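Local coordinates for hypothetical membrane protein (Corynebacterium glutamicum, PDB 6JS9) that binds heme through this N-terminal domain and probably hands it on within the heme uptake machinery of Corynebacteria, at residues Y24-A30 with F74-Q78; V105-E111 with E122-D127; L13-Q19 with E171-G177. All coordinates share one frame; numbering follows the deposited sequence.

Overall arrangement
Followed from its N terminus, the domain opens interaction 3 first: residues 13-19, leading from strand 11-14 into helix 19-26, wait for residues 171-177 to close the longest of the three loops. Within that span the other two contacts come one after the other. Interaction 1 joins the end of helix 19-26 to strand 63-79, and interaction 2 then pairs strand 100-110 with strand 123-127 across a short loop. No loop crosses another. All three contacts reach the same antiparallel sheet; interactions 1 and 2, their centres about 18 Å apart, both touch the heme, while interaction 3 ties the start of the heme-ligand helix to the C-terminal part of the domain.

Interaction 1 of 3, residues Y24-A30 with F74-Q78. With HEM (protoporphyrin IX containing Fe), chain C.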
loop_
_atom_site.group_PDB
_atom_site.type_symbol
_atom_site.label_atom_id
_atom_site.label_comp_id
_atom_site.label_asym_id
_atom_site.label_seq_id
_atom_site.Cartn_x
_atom_site.Cartn_y
_atom_site.Cartn_z
ATOM N N TYR A 24 -13.324 -8.714 -3.504
ATOM C CA TYR A 24 -13.247 -10.007 -2.841
ATOM C C TYR A 24 -13.611 -9.885 -1.361
ATOM O O TYR A 24 -14.443 -10.648 -0.852
ATOM C CB TYR A 24 -11.839 -10.579 -3.043
ATOM C CG TYR A 24 -11.472 -11.684 -2.091
ATOM C CD1 TYR A 24 -12.071 -12.942 -2.179
ATOM C CD2 TYR A 24 -10.520 -11.476 -1.106
ATOM C CE1 TYR A 24 -11.729 -13.945 -1.304
ATOM C CE2 TYR A 24 -10.164 -12.474 -0.232
ATOM C CZ TYR A 24 -10.778 -13.710 -0.330
ATOM O OH TYR A 24 -10.435 -14.705 0.556
ATOM N N ILE A 25 -13.047 -8.877 -0.679
ATOM C CA ILE A 25 -13.284 -8.667 0.752
ATOM C C ILE A 25 -14.718 -8.217 1.009
ATOM O O ILE A 25 -15.388 -8.715 1.923
ATOM C CB ILE A 25 -12.279 -7.639 1.319
ATOM C CG1 ILE A 25 -10.868 -8.229 1.448
ATOM C CG2 ILE A 25 -12.789 -7.021 2.657
ATOM C CD1 ILE A 25 -10.788 -9.510 2.249
ATOM N N GLN A 26 -15.211 -7.256 0.221
ATOM C CA GLN A 26 -16.445 -6.562 0.582
ATOM C C GLN A 26 -17.694 -7.234 0.022
ATOM O O GLN A 26 -18.722 -7.280 0.705
ATOM C CB GLN A 26 -16.379 -5.097 0.127
ATOM C CG GLN A 26 -15.328 -4.295 0.903
ATOM C CD GLN A 26 -15.210 -2.840 0.458
ATOM O OE1 GLN A 26 -15.021 -2.549 -0.730
ATOM N NE2 GLN A 26 -15.319 -1.921 1.415
ATOM N N THR A 27 -17.637 -7.765 -1.198
ATOM C CA THR A 27 -18.801 -8.393 -1.807
ATOM C C THR A 27 -18.589 -9.850 -2.204
ATOM O O THR A 27 -19.567 -10.519 -2.553
ATOM C CB THR A 27 -19.255 -7.608 -3.052
ATOM O OG1 THR A 27 -18.193 -7.577 -4.018
ATOM C CG2 THR A 27 -19.653 -6.189 -2.688
ATOM N N GLY A 28 -17.365 -10.369 -2.153
ATOM C CA GLY A 28 -17.086 -11.731 -2.553
ATOM C C GLY A 28 -17.072 -12.704 -1.389
ATOM O O GLY A 28 -17.650 -12.457 -0.326
ATOM N N VAL A 29 -16.347 -13.810 -1.577
ATOM C CA VAL A 29 -16.444 -14.939 -0.653
ATOM C C VAL A 29 -15.855 -14.632 0.729
ATOM O O VAL A 29 -16.225 -15.285 1.711
ATOM C CB VAL A 29 -15.811 -16.186 -1.320
ATOM C CG1 VAL A 29 -14.300 -16.079 -1.417
ATOM C CG2 VAL A 29 -16.243 -17.477 -0.616
ATOM N N ALA A 30 -14.984 -13.624 0.853
ATOM C CA ALA A 30 -14.416 -13.283 2.161
ATOM C C ALA A 30 -15.470 -12.727 3.114
ATOM O O ALA A 30 -15.379 -12.952 4.328
ATOM C CB ALA A 30 -13.280 -12.269 2.005
ATOM N N PHE A 74 -7.757 -5.131 6.544
ATOM C CA PHE A 74 -8.606 -6.076 5.829
ATOM C C PHE A 74 -9.037 -7.214 6.752
ATOM O O PHE A 74 -8.202 -7.839 7.416
ATOM C CB PHE A 74 -7.878 -6.678 4.621
ATOM C CG PHE A 74 -7.349 -5.668 3.646
ATOM C CD1 PHE A 74 -8.195 -5.065 2.725
ATOM C CD2 PHE A 74 -6.007 -5.343 3.632
ATOM C CE1 PHE A 74 -7.701 -4.124 1.814
ATOM C CE2 PHE A 74 -5.500 -4.419 2.716
ATOM C CZ PHE A 74 -6.354 -3.819 1.803
ATOM N N LEU A 75 -10.334 -7.506 6.756
ATOM C CA LEU A 75 -10.898 -8.627 7.494
ATOM C C LEU A 75 -11.671 -9.499 6.522
ATOM O O LEU A 75 -12.401 -8.984 5.673
ATOM C CB LEU A 75 -11.844 -8.165 8.611
ATOM C CG LEU A 75 -11.256 -7.507 9.856
ATOM C CD1 LEU A 75 -12.362 -6.982 10.762
ATOM C CD2 LEU A 75 -10.335 -8.472 10.620
ATOM N N GLY A 76 -11.515 -10.815 6.648
ATOM C CA GLY A 76 -12.320 -11.729 5.859
ATOM C C GLY A 76 -12.423 -13.089 6.514
ATOM O O GLY A 76 -11.628 -13.441 7.392
ATOM N N HIS A 77 -13.433 -13.850 6.085
ATOM C CA HIS A 77 -13.570 -15.264 6.445
ATOM C C HIS A 77 -13.759 -15.439 7.956
ATOM O O HIS A 77 -12.928 -16.005 8.668
ATOM C CB HIS A 77 -12.359 -16.058 5.938
ATOM C CG HIS A 77 -12.289 -16.149 4.448
ATOM N ND1 HIS A 77 -13.273 -16.752 3.696
ATOM C CD2 HIS A 77 -11.358 -15.713 3.570
ATOM C CE1 HIS A 77 -12.953 -16.671 2.416
ATOM N NE2 HIS A 77 -11.795 -16.047 2.314
ATOM N N GLN A 78 -14.902 -14.952 8.426
ATOM C CA GLN A 78 -15.209 -15.073 9.839
ATOM C C GLN A 78 -15.508 -16.526 10.172
ATOM O O GLN A 78 -16.475 -17.103 9.666
ATOM C CB GLN A 78 -16.388 -14.188 10.213
ATOM C CG GLN A 78 -16.679 -14.254 11.698
ATOM C CD GLN A 78 -17.621 -13.179 12.149
ATOM O OE1 GLN A 78 -18.519 -12.769 11.411
ATOM N NE2 GLN A 78 -17.421 -12.700 13.373
HETATM C CHA HEM C . -9.143 -15.358 -3.444
HETATM C CHB HEM C . -6.071 -14.035 0.082
HETATM C CHC HEM C . -8.094 -17.191 3.188
HETATM C CHD HEM C . -10.850 -18.827 -0.464
HETATM C C1A HEM C . -8.143 -14.696 -2.754
HETATM C C2A HEM C . -7.330 -13.605 -3.253
HETATM C C3A HEM C . -6.481 -13.226 -2.292
HETATM C C4A HEM C . -6.729 -14.072 -1.133
HETATM C CMA HEM C . -5.430 -12.089 -2.423
HETATM C CAA HEM C . -7.463 -12.999 -4.657
HETATM C CBA HEM C . -8.725 -12.139 -4.713
HETATM C CGA HEM C . -8.774 -11.454 -6.050
HETATM O O1A HEM C . -8.154 -10.361 -6.188
HETATM O O2A HEM C . -9.428 -12.020 -6.968
HETATM C C1B HEM C . -6.344 -14.777 1.212
HETATM C C2B HEM C . -5.606 -14.685 2.465
HETATM C C3B HEM C . -6.159 -15.557 3.337
HETATM C C4B HEM C . -7.270 -16.219 2.656
HETATM C CMB HEM C . -4.406 -13.714 2.665
HETATM C CAB HEM C . -5.804 -15.885 4.817
HETATM C CBB HEM C . -4.814 -15.311 5.514
HETATM C C1C HEM C . -9.018 -17.938 2.474
HETATM C C2C HEM C . -9.860 -18.993 2.998
HETATM C C3C HEM C . -10.625 -19.448 1.989
HETATM C C4C HEM C . -10.298 -18.682 0.796
HETATM C CMC HEM C . -9.803 -19.444 4.471
HETATM C CAC HEM C . -11.694 -20.575 2.000
HETATM C CBC HEM C . -11.986 -21.310 3.071
HETATM C C1D HEM C . -10.654 -18.031 -1.583
HETATM C C2D HEM C . -11.348 -18.139 -2.863
HETATM C C3D HEM C . -10.872 -17.181 -3.683
HETATM C C4D HEM C . -9.865 -16.434 -2.959
HETATM C CMD HEM C . -12.449 -19.168 -3.217
HETATM C CAD HEM C . -11.305 -16.868 -5.138
HETATM C CBD HEM C . -12.471 -15.881 -5.004
HETATM C CGD HEM C . -13.012 -15.436 -6.344
HETATM O O1D HEM C . -14.164 -14.940 -6.358
HETATM O O2D HEM C . -12.321 -15.572 -7.391
HETATM N NA HEM C . -7.749 -14.942 -1.459
HETATM N NB HEM C . -7.344 -15.727 1.372
HETATM N NC HEM C . -9.329 -17.768 1.141
HETATM N ND HEM C . -9.764 -16.973 -1.694
HETATM FE FE HEM C . -8.761 -16.140 -0.074
HETATM O O HOH W 1 -17.015 -13.988 6.650
#
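Tyr24 and His77 meet on one face of the heme, and their pairing illustrates how a second-shell residue can position a metal ligand. Tyr24 OH binds the heme iron at 2.3 Å, while His77 NE2 donates a hydrogen bond to that same oxygen at 2.6 Å. The bond is moderately bent, with an N-H...O angle of 146°, and the iron-bound oxygen lies near the imidazole plane, at the ring edge. A donor here would probably stabilise phenolate character in the iron-bound oxygen. The two side chains cross at about a right angle and their planes differ by 56°, so the rings are oblique to one another. With chi1 162°, the Tyr24 ring swings away from its backbone N and passes over one face of the porphyrin, with HEM C1A over one face of the ring and Ala30 CB over the other.

The imidazole is itself held between two surfaces. One face lies against HEM C2C; on the opposite face Ala30 CA makes a CH-pi contact, 3.8 Å from the centroid of the His77 ring. Beyond the ring, His77 ND1 is hydrogen-bonded to Tyr117 OH, which helps fix the ring's rotation.

Farther out, backbone bonds set the spacing. His77 N reaches Ala30 O at 2.8 Å, and a water bonded to Ala30 O also accepts from Gln78 N at 2.9 Å. Ala30 CB rests 4.0 Å from Gly76 CA, bringing the loop close to the strand, and Ile25 CG2 lies 3.6 Å from Leu75 O. Val29 CG1 touches pyrrole D of the heme. Ser20 and Tyr167 supply hydrogen bonds to the heme from elsewhere in the pocket. A tyrosine axial ligand hydrogen-bonded to a histidine is a motif also known from the HasA hemophore.

Interaction 2 of 3, residues V105-E111 with E122-D127; sequences VDLVARE and EYIISD. With HEM (protoporphyrin IX containing Fe), chain C.
An antiparallel strand pair beside the heme pocket sets Leu107 against Ser126 and Ala109 against Ile124 as hydrogen-bonded pairs, with Val108-Ile125 and Arg110-Tyr123 as the non-hydrogen-bonded pairs between and beyond them. Leu107 N donates to Ser126 O at 2.8 Å, and the return bond from Ser126 N to Leu107 O is nearly straight, at 176°. Glu111 N extends the pairing to Glu122 O at 3.1 Å.

The side chains of Val108, Arg110, Tyr123 and Ile125 share one face of the sheet. Arg110 CG lies over the Tyr123 ring, 4.2 Å from its centroid, and the extended Arg110 chain carries the guanidinium onward above the hydroxyl end, forming an off-centre cation-pi contact. The two planes stay 39° apart rather than stacking flat. Their polar ends are fixed from outside: Arg110 NH2 bonds Gly121 O, and Tyr123 OH bonds Asp86. Alongside, Ile125 CD1 packs against both methyls of Val108, 3.7 Å from Val108 CG2.

Within the single antiparallel sheet of this domain, strand 100-110 has strand 82-97 as one partner, and strands 123-127 and 129-136 follow one another as its others. At that change of partner, Asp106 OD2 and Asp127 OD1 come within 3.6 Å, a likely repulsive pair, eased perhaps by a water that donates to Asp127 OD1 and Leu107 O and by the bond from Asp128 N to Asp106 OD1. On the face bearing Leu107 and Ala109, Ile124 extends CD1 to Glu111 CB at 3.5 Å. At the heme end, Arg110 O approaches the vinyl carbon HEM CBB to 3.3 Å.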
loop_
_atom_site.group_PDB
_atom_site.type_symbol
_atom_site.label_atom_id
_atom_site.label_comp_id
_atom_site.label_asym_id
_atom_site.label_seq_id
_atom_site.Cartn_x
_atom_site.Cartn_y
_atom_site.Cartn_z
ATOM N N VAL A 105 5.542 -1.134 2.853
ATOM C CA VAL A 105 4.555 -1.178 3.925
ATOM C C VAL A 105 5.072 -2.045 5.064
ATOM O O VAL A 105 5.974 -2.875 4.899
ATOM C CB VAL A 105 3.177 -1.720 3.466
ATOM C CG1 VAL A 105 2.604 -0.887 2.322
ATOM C CG2 VAL A 105 3.286 -3.171 3.085
ATOM N N ASP A 106 4.490 -1.828 6.237
ATOM C CA ASP A 106 4.560 -2.782 7.327
ATOM C C ASP A 106 3.270 -3.588 7.300
ATOM O O ASP A 106 2.187 -3.035 7.086
ATOM C CB ASP A 106 4.717 -2.087 8.686
ATOM C CG ASP A 106 6.106 -1.482 8.906
ATOM O OD1 ASP A 106 7.002 -1.617 8.041
ATOM O OD2 ASP A 106 6.307 -0.865 9.975
ATOM N N LEU A 107 3.388 -4.893 7.496
ATOM C CA LEU A 107 2.243 -5.786 7.457
ATOM C C LEU A 107 2.149 -6.541 8.770
ATOM O O LEU A 107 3.160 -7.011 9.304
ATOM C CB LEU A 107 2.345 -6.798 6.298
ATOM C CG LEU A 107 1.995 -6.311 4.894
ATOM C CD1 LEU A 107 2.078 -7.471 3.941
ATOM C CD2 LEU A 107 0.607 -5.706 4.857
ATOM N N VAL A 108 0.931 -6.657 9.282
ATOM C CA VAL A 108 0.608 -7.577 10.360
ATOM C C VAL A 108 -0.542 -8.431 9.842
ATOM O O VAL A 108 -1.653 -7.923 9.640
ATOM C CB VAL A 108 0.223 -6.846 11.651
ATOM C CG1 VAL A 108 -0.207 -7.839 12.710
ATOM C CG2 VAL A 108 1.400 -5.983 12.133
ATOM N N ALA A 109 -0.275 -9.711 9.593
ATOM C CA ALA A 109 -1.191 -10.504 8.791
ATOM C C ALA A 109 -1.181 -11.952 9.244
ATOM O O ALA A 109 -0.113 -12.533 9.464
ATOM C CB ALA A 109 -0.821 -10.431 7.303
ATOM N N ARG A 110 -2.374 -12.536 9.363
ATOM C CA ARG A 110 -2.453 -13.974 9.575
ATOM C C ARG A 110 -1.863 -14.704 8.376
ATOM O O ARG A 110 -2.117 -14.339 7.224
ATOM C CB ARG A 110 -3.896 -14.415 9.807
ATOM C CG ARG A 110 -4.442 -14.002 11.161
ATOM C CD ARG A 110 -5.753 -14.678 11.455
ATOM N NE ARG A 110 -6.425 -14.048 12.585
ATOM C CZ ARG A 110 -6.218 -14.389 13.852
ATOM N NH1 ARG A 110 -6.873 -13.767 14.827
ATOM N NH2 ARG A 110 -5.355 -15.354 14.145
ATOM N N GLU A 111 -1.039 -15.711 8.660
ATOM C CA GLU A 111 -0.569 -16.622 7.625
ATOM C C GLU A 111 -1.745 -17.342 6.973
ATOM O O GLU A 111 -2.704 -17.735 7.646
ATOM C CB GLU A 111 0.392 -17.642 8.244
ATOM C CG GLU A 111 1.065 -18.560 7.248
ATOM C CD GLU A 111 1.923 -19.623 7.920
ATOM O OE1 GLU A 111 1.755 -19.846 9.142
ATOM O OE2 GLU A 111 2.764 -20.233 7.222
ATOM N N GLU A 122 -1.499 -17.766 12.677
ATOM C CA GLU A 122 -1.056 -16.777 13.645
ATOM C C GLU A 122 -0.614 -15.513 12.911
ATOM O O GLU A 122 -0.302 -15.536 11.716
ATOM C CB GLU A 122 0.095 -17.324 14.496
ATOM C CG GLU A 122 -0.067 -18.784 14.933
ATOM C CD GLU A 122 -0.195 -18.958 16.446
ATOM O OE1 GLU A 122 -0.791 -18.077 17.104
ATOM O OE2 GLU A 122 0.303 -19.979 16.979
ATOM N N TYR A 123 -0.593 -14.398 13.638
ATOM C CA TYR A 123 -0.151 -13.142 13.047
ATOM C C TYR A 123 1.339 -13.207 12.717
ATOM O O TYR A 123 2.150 -13.662 13.530
ATOM C CB TYR A 123 -0.442 -11.979 13.993
ATOM C CG TYR A 123 -1.915 -11.686 14.153
ATOM C CD1 TYR A 123 -2.618 -11.022 13.157
ATOM C CD2 TYR A 123 -2.600 -12.062 15.295
ATOM C CE1 TYR A 123 -3.958 -10.749 13.290
ATOM C CE2 TYR A 123 -3.948 -11.793 15.435
ATOM C CZ TYR A 123 -4.623 -11.141 14.428
ATOM O OH TYR A 123 -5.967 -10.869 14.552
ATOM N N ILE A 124 1.694 -12.786 11.505
ATOM C CA ILE A 124 3.083 -12.629 11.086
ATOM C C ILE A 124 3.369 -11.140 10.951
ATOM O O ILE A 124 2.636 -10.422 10.256
ATOM C CB ILE A 124 3.358 -13.345 9.754
ATOM C CG1 ILE A 124 3.009 -14.825 9.840
ATOM C CG2 ILE A 124 4.809 -13.154 9.330
ATOM C CD1 ILE A 124 3.218 -15.543 8.525
ATOM N N ILE A 125 4.428 -10.678 11.609
ATOM C CA ILE A 125 4.873 -9.297 11.484
ATOM C C ILE A 125 5.893 -9.226 10.354
ATOM O O ILE A 125 6.955 -9.856 10.421
ATOM C CB ILE A 125 5.478 -8.774 12.795
ATOM C CG1 ILE A 125 4.634 -9.171 14.002
ATOM C CG2 ILE A 125 5.634 -7.252 12.719
ATOM C CD1 ILE A 125 3.247 -8.616 13.982
ATOM N N SER A 126 5.585 -8.450 9.324
ATOM C CA SER A 126 6.487 -8.259 8.192
ATOM C C SER A 126 6.734 -6.759 8.063
ATOM O O SER A 126 5.907 -6.031 7.505
ATOM C CB SER A 126 5.895 -8.855 6.914
ATOM O OG SER A 126 5.606 -10.227 7.079
ATOM N N ASP A 127 7.856 -6.295 8.595
ATOM C CA ASP A 127 8.211 -4.889 8.512
ATOM C C ASP A 127 8.956 -4.615 7.216
ATOM O O ASP A 127 9.707 -5.463 6.725
ATOM C CB ASP A 127 9.088 -4.472 9.695
ATOM C CG ASP A 127 8.314 -4.365 10.999
ATOM O OD1 ASP A 127 7.071 -4.230 10.966
ATOM O OD2 ASP A 127 8.967 -4.395 12.064
HETATM C CHA HEM C . -9.143 -15.358 -3.444
HETATM C CHB HEM C . -6.071 -14.035 0.082
HETATM C CHC HEM C . -8.094 -17.191 3.188
HETATM C CHD HEM C . -10.850 -18.827 -0.464
HETATM C C1A HEM C . -8.143 -14.696 -2.754
HETATM C C2A HEM C . -7.330 -13.605 -3.253
HETATM C C3A HEM C . -6.481 -13.226 -2.292
HETATM C C4A HEM C . -6.729 -14.072 -1.133
HETATM C CMA HEM C . -5.430 -12.089 -2.423
HETATM C CAA HEM C . -7.463 -12.999 -4.657
HETATM C CBA HEM C . -8.725 -12.139 -4.713
HETATM C CGA HEM C . -8.774 -11.454 -6.050
HETATM O O1A HEM C . -8.154 -10.361 -6.188
HETATM O O2A HEM C . -9.428 -12.020 -6.968
HETATM C C1B HEM C . -6.344 -14.777 1.212
HETATM C C2B HEM C . -5.606 -14.685 2.465
HETATM C C3B HEM C . -6.159 -15.557 3.337
HETATM C C4B HEM C . -7.270 -16.219 2.656
HETATM C CMB HEM C . -4.406 -13.714 2.665
HETATM C CAB HEM C . -5.804 -15.885 4.817
HETATM C CBB HEM C . -4.814 -15.311 5.514
HETATM C C1C HEM C . -9.018 -17.938 2.474
HETATM C C2C HEM C . -9.860 -18.993 2.998
HETATM C C3C HEM C . -10.625 -19.448 1.989
HETATM C C4C HEM C . -10.298 -18.682 0.796
HETATM C CMC HEM C . -9.803 -19.444 4.471
HETATM C CAC HEM C . -11.694 -20.575 2.000
HETATM C CBC HEM C . -11.986 -21.310 3.071
HETATM C C1D HEM C . -10.654 -18.031 -1.583
HETATM C C2D HEM C . -11.348 -18.139 -2.863
HETATM C C3D HEM C . -10.872 -17.181 -3.683
HETATM C C4D HEM C . -9.865 -16.434 -2.959
HETATM C CMD HEM C . -12.449 -19.168 -3.217
HETATM C CAD HEM C . -11.305 -16.868 -5.138
HETATM C CBD HEM C . -12.471 -15.881 -5.004
HETATM C CGD HEM C . -13.012 -15.436 -6.344
HETATM O O1D HEM C . -14.164 -14.940 -6.358
HETATM O O2D HEM C . -12.321 -15.572 -7.391
HETATM N NA HEM C . -7.749 -14.942 -1.459
HETATM N NB HEM C . -7.344 -15.727 1.372
HETATM N NC HEM C . -9.329 -17.768 1.141
HETATM N ND HEM C . -9.764 -16.973 -1.694
HETATM FE FE HEM C . -8.761 -16.140 -0.074
HETATM O O HOH W 2 4.550 -4.762 11.053
#

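Interaction 3 of 3, residues L13-Q19 with E171-G177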
loop_
_atom_site.group_PDB
_atom_site.type_symbol
_atom_site.label_atom_id
_atom_site.label_comp_id
_atom_site.label_asym_id
_atom_site.label_seq_id
_atom_site.Cartn_x
_atom_site.Cartn_y
_atom_site.Cartn_z
ATOM N N LEU A 13 -0.986 10.251 -1.790
ATOM C CA LEU A 13 -0.931 9.036 -2.582
ATOM C C LEU A 13 -2.310 8.392 -2.564
ATOM O O LEU A 13 -2.870 8.149 -1.491
ATOM C CB LEU A 13 0.122 8.074 -2.030
ATOM C CG LEU A 13 0.064 6.615 -2.495
ATOM C CD1 LEU A 13 0.338 6.516 -3.996
ATOM C CD2 LEU A 13 1.073 5.786 -1.720
ATOM N N ASN A 14 -2.859 8.143 -3.752
ATOM C CA ASN A 14 -4.171 7.543 -3.920
ATOM C C ASN A 14 -3.965 6.133 -4.463
ATOM O O ASN A 14 -3.514 5.968 -5.601
ATOM C CB ASN A 14 -5.044 8.371 -4.864
ATOM C CG ASN A 14 -5.272 9.782 -4.376
ATOM O OD1 ASN A 14 -5.206 10.067 -3.179
ATOM N ND2 ASN A 14 -5.554 10.680 -5.311
ATOM N N TRP A 15 -4.288 5.119 -3.656
ATOM C CA TRP A 15 -4.023 3.729 -4.045
ATOM C C TRP A 15 -4.804 2.789 -3.147
ATOM O O TRP A 15 -4.568 2.770 -1.937
ATOM C CB TRP A 15 -2.532 3.417 -3.945
ATOM C CG TRP A 15 -2.105 2.100 -4.533
ATOM C CD1 TRP A 15 -2.244 1.699 -5.830
ATOM C CD2 TRP A 15 -1.410 1.035 -3.860
ATOM N NE1 TRP A 15 -1.706 0.440 -5.999
ATOM C CE2 TRP A 15 -1.172 0.023 -4.810
ATOM C CE3 TRP A 15 -0.963 0.846 -2.549
ATOM C CZ2 TRP A 15 -0.525 -1.174 -4.484
ATOM C CZ3 TRP A 15 -0.305 -0.336 -2.227
ATOM C CH2 TRP A 15 -0.103 -1.333 -3.191
ATOM N N GLY A 16 -5.690 1.982 -3.735
ATOM C CA GLY A 16 -6.474 1.036 -2.960
ATOM C C GLY A 16 -5.985 -0.393 -3.103
ATOM O O GLY A 16 -6.788 -1.328 -3.069
ATOM N N PHE A 17 -4.672 -0.568 -3.278
ATOM C CA PHE A 17 -4.024 -1.872 -3.451
ATOM C C PHE A 17 -4.471 -2.552 -4.745
ATOM O O PHE A 17 -3.724 -2.561 -5.732
ATOM C CB PHE A 17 -4.275 -2.782 -2.237
ATOM C CG PHE A 17 -3.667 -4.157 -2.364
ATOM C CD1 PHE A 17 -2.302 -4.315 -2.562
ATOM C CD2 PHE A 17 -4.459 -5.294 -2.265
ATOM C CE1 PHE A 17 -1.727 -5.590 -2.682
ATOM C CE2 PHE A 17 -3.896 -6.570 -2.367
ATOM C CZ PHE A 17 -2.514 -6.711 -2.574
ATOM N N ARG A 18 -5.681 -3.116 -4.763
ATOM C CA ARG A 18 -6.158 -3.833 -5.947
ATOM C C ARG A 18 -7.669 -3.983 -5.878
ATOM O O ARG A 18 -8.186 -4.584 -4.930
ATOM C CB ARG A 18 -5.493 -5.200 -6.066
ATOM C CG ARG A 18 -6.106 -6.032 -7.158
ATOM C CD ARG A 18 -5.112 -6.954 -7.802
ATOM N NE ARG A 18 -5.824 -7.949 -8.590
ATOM C CZ ARG A 18 -5.255 -8.775 -9.451
ATOM N NH1 ARG A 18 -3.945 -8.723 -9.650
ATOM N NH2 ARG A 18 -6.003 -9.655 -10.109
ATOM N N GLN A 19 -8.377 -3.468 -6.886
ATOM C CA GLN A 19 -9.832 -3.418 -6.791
ATOM C C GLN A 19 -10.435 -4.811 -6.610
ATOM O O GLN A 19 -11.396 -4.979 -5.851
ATOM C CB GLN A 19 -10.437 -2.739 -8.018
ATOM C CG GLN A 19 -11.916 -2.430 -7.827
ATOM C CD GLN A 19 -12.522 -1.736 -9.017
ATOM O OE1 GLN A 19 -12.081 -1.928 -10.149
ATOM N NE2 GLN A 19 -13.535 -0.917 -8.772
ATOM N N GLU A 171 2.237 -9.565 -10.720
ATOM C CA GLU A 171 0.868 -9.276 -11.114
ATOM C C GLU A 171 0.568 -7.791 -10.980
ATOM O O GLU A 171 1.033 -7.124 -10.050
ATOM C CB GLU A 171 -0.117 -10.079 -10.276
ATOM C CG GLU A 171 -1.417 -10.301 -11.009
ATOM C CD GLU A 171 -2.138 -11.565 -10.578
ATOM O OE1 GLU A 171 -1.487 -12.618 -10.384
ATOM O OE2 GLU A 171 -3.371 -11.492 -10.433
ATOM N N ALA A 172 -0.211 -7.274 -11.926
ATOM C CA ALA A 172 -0.611 -5.878 -11.870
ATOM C C ALA A 172 -1.541 -5.645 -10.689
ATOM O O ALA A 172 -2.386 -6.486 -10.362
ATOM C CB ALA A 172 -1.296 -5.462 -13.169
ATOM N N LEU A 173 -1.363 -4.512 -10.035
ATOM C CA LEU A 173 -2.242 -4.063 -8.973
ATOM C C LEU A 173 -2.932 -2.795 -9.465
ATOM O O LEU A 173 -2.865 -2.467 -10.654
ATOM C CB LEU A 173 -1.446 -3.866 -7.677
ATOM C CG LEU A 173 -0.679 -5.070 -7.112
ATOM C CD1 LEU A 173 0.213 -4.613 -5.946
ATOM C CD2 LEU A 173 -1.614 -6.249 -6.688
ATOM N N ASP A 174 -3.634 -2.102 -8.573
ATOM C CA ASP A 174 -4.234 -0.840 -8.969
ATOM C C ASP A 174 -3.113 0.118 -9.368
ATOM O O ASP A 174 -2.025 0.069 -8.783
ATOM C CB ASP A 174 -5.047 -0.210 -7.833
ATOM C CG ASP A 174 -6.437 -0.820 -7.672
ATOM O OD1 ASP A 174 -6.818 -1.699 -8.462
ATOM O OD2 ASP A 174 -7.154 -0.392 -6.744
ATOM N N PRO A 175 -3.324 0.969 -10.366
ATOM C CA PRO A 175 -2.344 2.023 -10.633
ATOM C C PRO A 175 -2.289 3.010 -9.475
ATOM O O PRO A 175 -3.257 3.191 -8.732
ATOM C CB PRO A 175 -2.866 2.679 -11.916
ATOM C CG PRO A 175 -4.309 2.292 -11.990
ATOM C CD PRO A 175 -4.393 0.937 -11.378
ATOM N N THR A 176 -1.130 3.643 -9.306
ATOM C CA THR A 176 -1.033 4.695 -8.306
ATOM C C THR A 176 -1.523 6.009 -8.893
ATOM O O THR A 176 -1.475 6.228 -10.104
ATOM C CB THR A 176 0.401 4.846 -7.781
ATOM O OG1 THR A 176 1.310 4.985 -8.876
ATOM C CG2 THR A 176 0.803 3.632 -6.940
ATOM N N GLY A 177 -2.022 6.878 -8.018
ATOM C CA GLY A 177 -2.530 8.166 -8.434
ATOM C C GLY A 177 -2.236 9.223 -7.394
ATOM O O GLY A 177 -1.779 8.934 -6.281
HETATM O O HOH W 3 -6.700 2.229 -6.287
#
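Asn14 and Gly177 form an antiparallel hydrogen-bonded pair, a bridge between strands 11-14 and 177-183, neighbours in the domain's antiparallel sheet. Asn14 N donates to Gly177 O at 2.9 Å, and Gly177 N answers to Asn14 O. Away from this bridge the contact divides into a packed inner side and a more polar outer side.

Inside, Trp15 sets the pattern. Its chi1 of -170° turns the indole across residues 173-176, where NE1 donates to Asp174 O at 2.8 Å. The acceptor lies in the indole plane, although the donor stands above the plane of the carbonyl. Thr176 CG2 sits over the five-membered ring in a CH-pi contact, and Leu173 CD1 meets the indole at its edge, 3.8 Å from Trp15 CZ2. The same methyl also touches Phe17 CE1, so Leu173 CD1 bridges the two aromatics, whose rings also meet directly, Trp15 CH2 lying at the edge of the Phe17 ring; Phe163 stacks on Phe17 from outside the contact. Asp174 N bonding Phe17 O at 2.9 Å fixes the backbones at this level.

Outside, water and charge take over. A water accepts from Gly16 N and donates to Asp174 OD2, which also forms a salt bridge with Arg22. Asp174 OD1, approached from above its carboxylate plane, accepts from Gln19 N at 2.8 Å; the carboxylate thus meets the first turn of helix 19-26, directly after the N-cap residue Arg18, where it should interact favourably with the helix dipole. Arg18 NE bonds Ser20 OG, a heme-binding hydroxyl, while its NH1 forms a salt bridge with Glu171 OE2 at 2.9 Å, reaching that oxygen on its anti side.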